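Local coordinates for protein pyruvate kinase (Pseudomonas aeruginosa, PDB 6QXL) that binds magnesium and glucose-6-phosphate and probably transfers a phosphoryl group from phosphoenolpyruvate to ADP, giving pyruvate and ATP in the last step of glycolysis, at residues A[114-126]-A[135-147]. Sequence-based numbering, arbitrary orientation.
Sequences DLVKDCGVGDELL and VVEEVAADELRCR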
# COMPACT_ATOMS: atom_id res chain seq x y z
N ASP A 114 -5.26 -18.92 50.05
CA ASP A 114 -6.09 -18.29 49.03
C ASP A 114 -6.44 -19.10 47.73
O ASP A 114 -7.51 -18.88 47.22
CB ASP A 114 -5.54 -17.00 48.50
CG ASP A 114 -5.28 -15.92 49.58
OD1 ASP A 114 -6.16 -15.74 50.43
OD2 ASP A 114 -4.22 -15.28 49.53
N LEU A 115 -5.76 -20.22 47.55
CA LEU A 115 -6.17 -21.15 46.48
C LEU A 115 -7.64 -21.59 46.65
O LEU A 115 -8.44 -21.55 45.71
CB LEU A 115 -5.31 -22.38 46.44
CG LEU A 115 -5.65 -23.34 45.29
CD1 LEU A 115 -5.40 -22.75 43.89
CD2 LEU A 115 -4.80 -24.61 45.35
N VAL A 116 -7.98 -21.99 47.84
CA VAL A 116 -9.30 -22.50 48.14
C VAL A 116 -10.34 -21.39 48.18
O VAL A 116 -11.52 -21.62 47.84
CB VAL A 116 -9.30 -23.27 49.50
CG1 VAL A 116 -10.69 -23.64 49.99
CG2 VAL A 116 -8.43 -24.50 49.45
N LYS A 117 -9.91 -20.19 48.54
CA LYS A 117 -10.80 -19.04 48.59
C LYS A 117 -11.18 -18.54 47.21
O LYS A 117 -12.33 -18.20 46.96
CB LYS A 117 -10.15 -17.89 49.40
CG LYS A 117 -10.12 -18.28 50.91
CD LYS A 117 -9.74 -17.19 51.89
CE LYS A 117 -9.10 -17.81 53.14
NZ LYS A 117 -8.96 -16.88 54.29
N ASP A 118 -10.24 -18.55 46.29
CA ASP A 118 -10.42 -18.02 44.94
C ASP A 118 -11.11 -18.99 44.00
O ASP A 118 -11.82 -18.59 43.10
CB ASP A 118 -9.09 -17.67 44.32
CG ASP A 118 -8.33 -16.55 45.10
OD1 ASP A 118 -9.01 -15.88 46.00
OD2 ASP A 118 -7.10 -16.44 44.82
N CYS A 119 -11.09 -20.32 44.30
CA CYS A 119 -11.76 -21.29 43.52
C CYS A 119 -13.23 -21.55 43.90
O CYS A 119 -13.58 -21.36 45.05
CB CYS A 119 -11.01 -22.54 43.41
SG CYS A 119 -9.46 -22.33 42.57
N GLY A 120 -14.00 -21.97 42.87
CA GLY A 120 -15.36 -22.29 43.01
C GLY A 120 -15.75 -23.53 42.17
O GLY A 120 -15.00 -23.99 41.29
N VAL A 121 -16.93 -24.06 42.47
CA VAL A 121 -17.44 -25.21 41.79
C VAL A 121 -17.47 -24.95 40.29
O VAL A 121 -17.90 -23.89 39.86
CB VAL A 121 -18.88 -25.57 42.28
CG1 VAL A 121 -19.39 -26.84 41.60
CG2 VAL A 121 -18.91 -25.73 43.80
N GLY A 122 -16.96 -25.89 39.51
CA GLY A 122 -16.87 -25.73 38.06
C GLY A 122 -15.50 -25.35 37.54
O GLY A 122 -15.18 -25.65 36.42
N ASP A 123 -14.68 -24.69 38.37
CA ASP A 123 -13.33 -24.29 37.96
C ASP A 123 -12.51 -25.50 37.51
O ASP A 123 -12.64 -26.58 38.11
CB ASP A 123 -12.60 -23.57 39.08
CG ASP A 123 -13.19 -22.17 39.38
OD1 ASP A 123 -14.18 -21.75 38.74
OD2 ASP A 123 -12.71 -21.47 40.30
N GLU A 124 -11.72 -25.36 36.46
CA GLU A 124 -10.80 -26.40 36.03
C GLU A 124 -9.40 -26.05 36.49
O GLU A 124 -8.95 -24.93 36.30
CB GLU A 124 -10.82 -26.61 34.50
CG GLU A 124 -12.21 -26.97 33.98
CD GLU A 124 -12.33 -27.56 32.61
OE1 GLU A 124 -13.47 -27.58 32.11
OE2 GLU A 124 -11.33 -27.96 31.99
N LEU A 125 -8.72 -27.01 37.12
CA LEU A 125 -7.37 -26.83 37.63
C LEU A 125 -6.41 -27.66 36.79
O LEU A 125 -6.71 -28.79 36.45
CB LEU A 125 -7.28 -27.26 39.08
CG LEU A 125 -8.19 -26.52 40.06
CD1 LEU A 125 -8.17 -27.30 41.42
CD2 LEU A 125 -7.82 -25.03 40.13
N LEU A 126 -5.27 -27.07 36.45
CA LEU A 126 -4.27 -27.71 35.62
C LEU A 126 -2.99 -27.87 36.42
O LEU A 126 -2.48 -26.91 37.00
CB LEU A 126 -4.03 -26.88 34.37
CG LEU A 126 -5.13 -27.00 33.29
CD1 LEU A 126 -6.35 -26.15 33.50
CD2 LEU A 126 -4.66 -26.68 31.92
N VAL A 135 -11.57 -30.87 37.70
CA VAL A 135 -12.65 -29.92 37.87
C VAL A 135 -13.09 -29.94 39.34
O VAL A 135 -13.18 -31.00 39.96
CB VAL A 135 -13.82 -30.21 36.91
CG1 VAL A 135 -14.39 -31.62 37.13
CG2 VAL A 135 -14.92 -29.14 37.06
N VAL A 136 -13.38 -28.75 39.88
CA VAL A 136 -13.78 -28.61 41.27
C VAL A 136 -15.26 -28.99 41.40
O VAL A 136 -16.12 -28.38 40.76
CB VAL A 136 -13.57 -27.17 41.77
CG1 VAL A 136 -14.07 -26.99 43.20
CG2 VAL A 136 -12.10 -26.79 41.68
N GLU A 137 -15.54 -30.02 42.20
CA GLU A 137 -16.93 -30.47 42.43
C GLU A 137 -17.54 -29.87 43.69
O GLU A 137 -18.75 -29.65 43.73
CB GLU A 137 -16.96 -32.01 42.55
CG GLU A 137 -16.89 -32.78 41.21
CD GLU A 137 -17.10 -34.27 41.38
OE1 GLU A 137 -16.81 -34.79 42.48
OE2 GLU A 137 -17.48 -34.93 40.39
N GLU A 138 -16.74 -29.68 44.74
CA GLU A 138 -17.21 -29.14 46.01
C GLU A 138 -16.12 -28.28 46.62
O GLU A 138 -14.93 -28.54 46.47
CB GLU A 138 -17.56 -30.26 46.99
CG GLU A 138 -18.73 -31.13 46.58
CD GLU A 138 -19.05 -32.24 47.59
OE1 GLU A 138 -18.44 -32.34 48.65
OE2 GLU A 138 -19.96 -33.03 47.28
N VAL A 139 -16.54 -27.23 47.32
CA VAL A 139 -15.65 -26.34 48.03
C VAL A 139 -16.05 -26.35 49.50
O VAL A 139 -17.23 -26.25 49.82
CB VAL A 139 -15.75 -24.89 47.47
CG1 VAL A 139 -14.79 -23.97 48.19
CG2 VAL A 139 -15.40 -24.88 46.04
N ALA A 140 -15.05 -26.45 50.36
CA ALA A 140 -15.20 -26.28 51.80
C ALA A 140 -14.22 -25.21 52.25
O ALA A 140 -13.46 -24.70 51.46
CB ALA A 140 -14.93 -27.61 52.54
N ALA A 141 -14.24 -24.86 53.53
CA ALA A 141 -13.38 -23.77 54.01
C ALA A 141 -11.89 -24.07 53.84
O ALA A 141 -11.09 -23.19 53.68
CB ALA A 141 -13.68 -23.47 55.46
N ASP A 142 -11.51 -25.35 53.88
CA ASP A 142 -10.13 -25.76 53.90
C ASP A 142 -9.70 -26.68 52.73
O ASP A 142 -8.57 -27.17 52.75
CB ASP A 142 -9.85 -26.45 55.23
CG ASP A 142 -10.57 -27.80 55.37
OD1 ASP A 142 -11.67 -27.98 54.79
OD2 ASP A 142 -10.02 -28.72 56.04
N GLU A 143 -10.57 -26.94 51.75
CA GLU A 143 -10.21 -27.86 50.72
C GLU A 143 -11.05 -27.74 49.48
O GLU A 143 -12.20 -27.25 49.54
CB GLU A 143 -10.25 -29.34 51.20
CG GLU A 143 -11.55 -29.91 51.59
CD GLU A 143 -11.44 -31.33 52.14
OE1 GLU A 143 -12.42 -32.15 52.00
OE2 GLU A 143 -10.42 -31.72 52.68
N LEU A 144 -10.50 -28.22 48.36
CA LEU A 144 -11.22 -28.34 47.12
C LEU A 144 -11.35 -29.83 46.80
O LEU A 144 -10.36 -30.57 46.84
CB LEU A 144 -10.49 -27.65 45.99
CG LEU A 144 -10.31 -26.13 46.07
CD1 LEU A 144 -9.54 -25.65 44.84
CD2 LEU A 144 -11.62 -25.33 46.10
N ARG A 145 -12.57 -30.26 46.50
CA ARG A 145 -12.85 -31.65 46.18
C ARG A 145 -13.11 -31.76 44.70
O ARG A 145 -14.06 -31.15 44.18
CB ARG A 145 -14.06 -32.14 46.95
CG ARG A 145 -13.83 -32.21 48.44
CD ARG A 145 -15.12 -32.32 49.22
NE ARG A 145 -14.89 -31.95 50.61
CZ ARG A 145 -15.78 -31.49 51.47
NH1 ARG A 145 -17.07 -31.49 51.10
NH2 ARG A 145 -15.42 -31.19 52.69
N CYS A 146 -12.29 -32.56 44.01
CA CYS A 146 -12.24 -32.53 42.56
C CYS A 146 -12.45 -33.90 41.93
O CYS A 146 -12.31 -34.95 42.57
CB CYS A 146 -10.89 -31.97 42.11
SG CYS A 146 -10.46 -30.37 42.84
N ARG A 147 -12.79 -33.86 40.65
CA ARG A 147 -12.82 -35.03 39.78
C ARG A 147 -11.75 -34.86 38.70
O ARG A 147 -11.60 -33.77 38.13
CB ARG A 147 -14.21 -35.14 39.12
CG ARG A 147 -14.45 -36.48 38.47
CD ARG A 147 -15.82 -36.60 37.84
NE ARG A 147 -15.99 -35.76 36.66
CZ ARG A 147 -16.69 -34.62 36.56
NH1 ARG A 147 -17.31 -34.10 37.63
NH2 ARG A 147 -16.77 -34.00 35.40
O HOH W 1 -13.32 -21.47 50.54
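The type II turn G120–D123 pairs with V136 of strand 135-139 through its own backbone: G122 N donates to V136 O (2.9 Å) almost straight, at 176°, and V136 N returns a bond to D123 O (2.9 Å). G122 has a positive phi (101°), as the third residue of such a turn usually does. Within the turn, D123 OD2 accepts G120 N from above its carboxylate plane and also pairs with R162. V136 packs against the turn, its CB 3.5 Å from G120 O, while V121 CG1 rests on E137 O. These elements belong to the B domain of pyruvate kinase, the small beta-barrel cap inserted in the TIM barrel, where helix 113-118 leads through the turn into hairpin strands 124-127 and 132-139. From the helix, V116 CG1, anti to the backbone N (chi1 171°), reaches the loop between strands 135-139 and 143-147, 3.3 Å from A140 O; CG2 lies over the E143 backbone and beside L144 CG. L144 CD1 abuts C119 CB at 3.7 Å and L125 CD1 at 4.0 Å; the latter methyl also meets V136 CG2 and C146 SG. E137 and E138 form a classic bulge opposite R145, whose guanidinium bridges E138 and E143 in its plane.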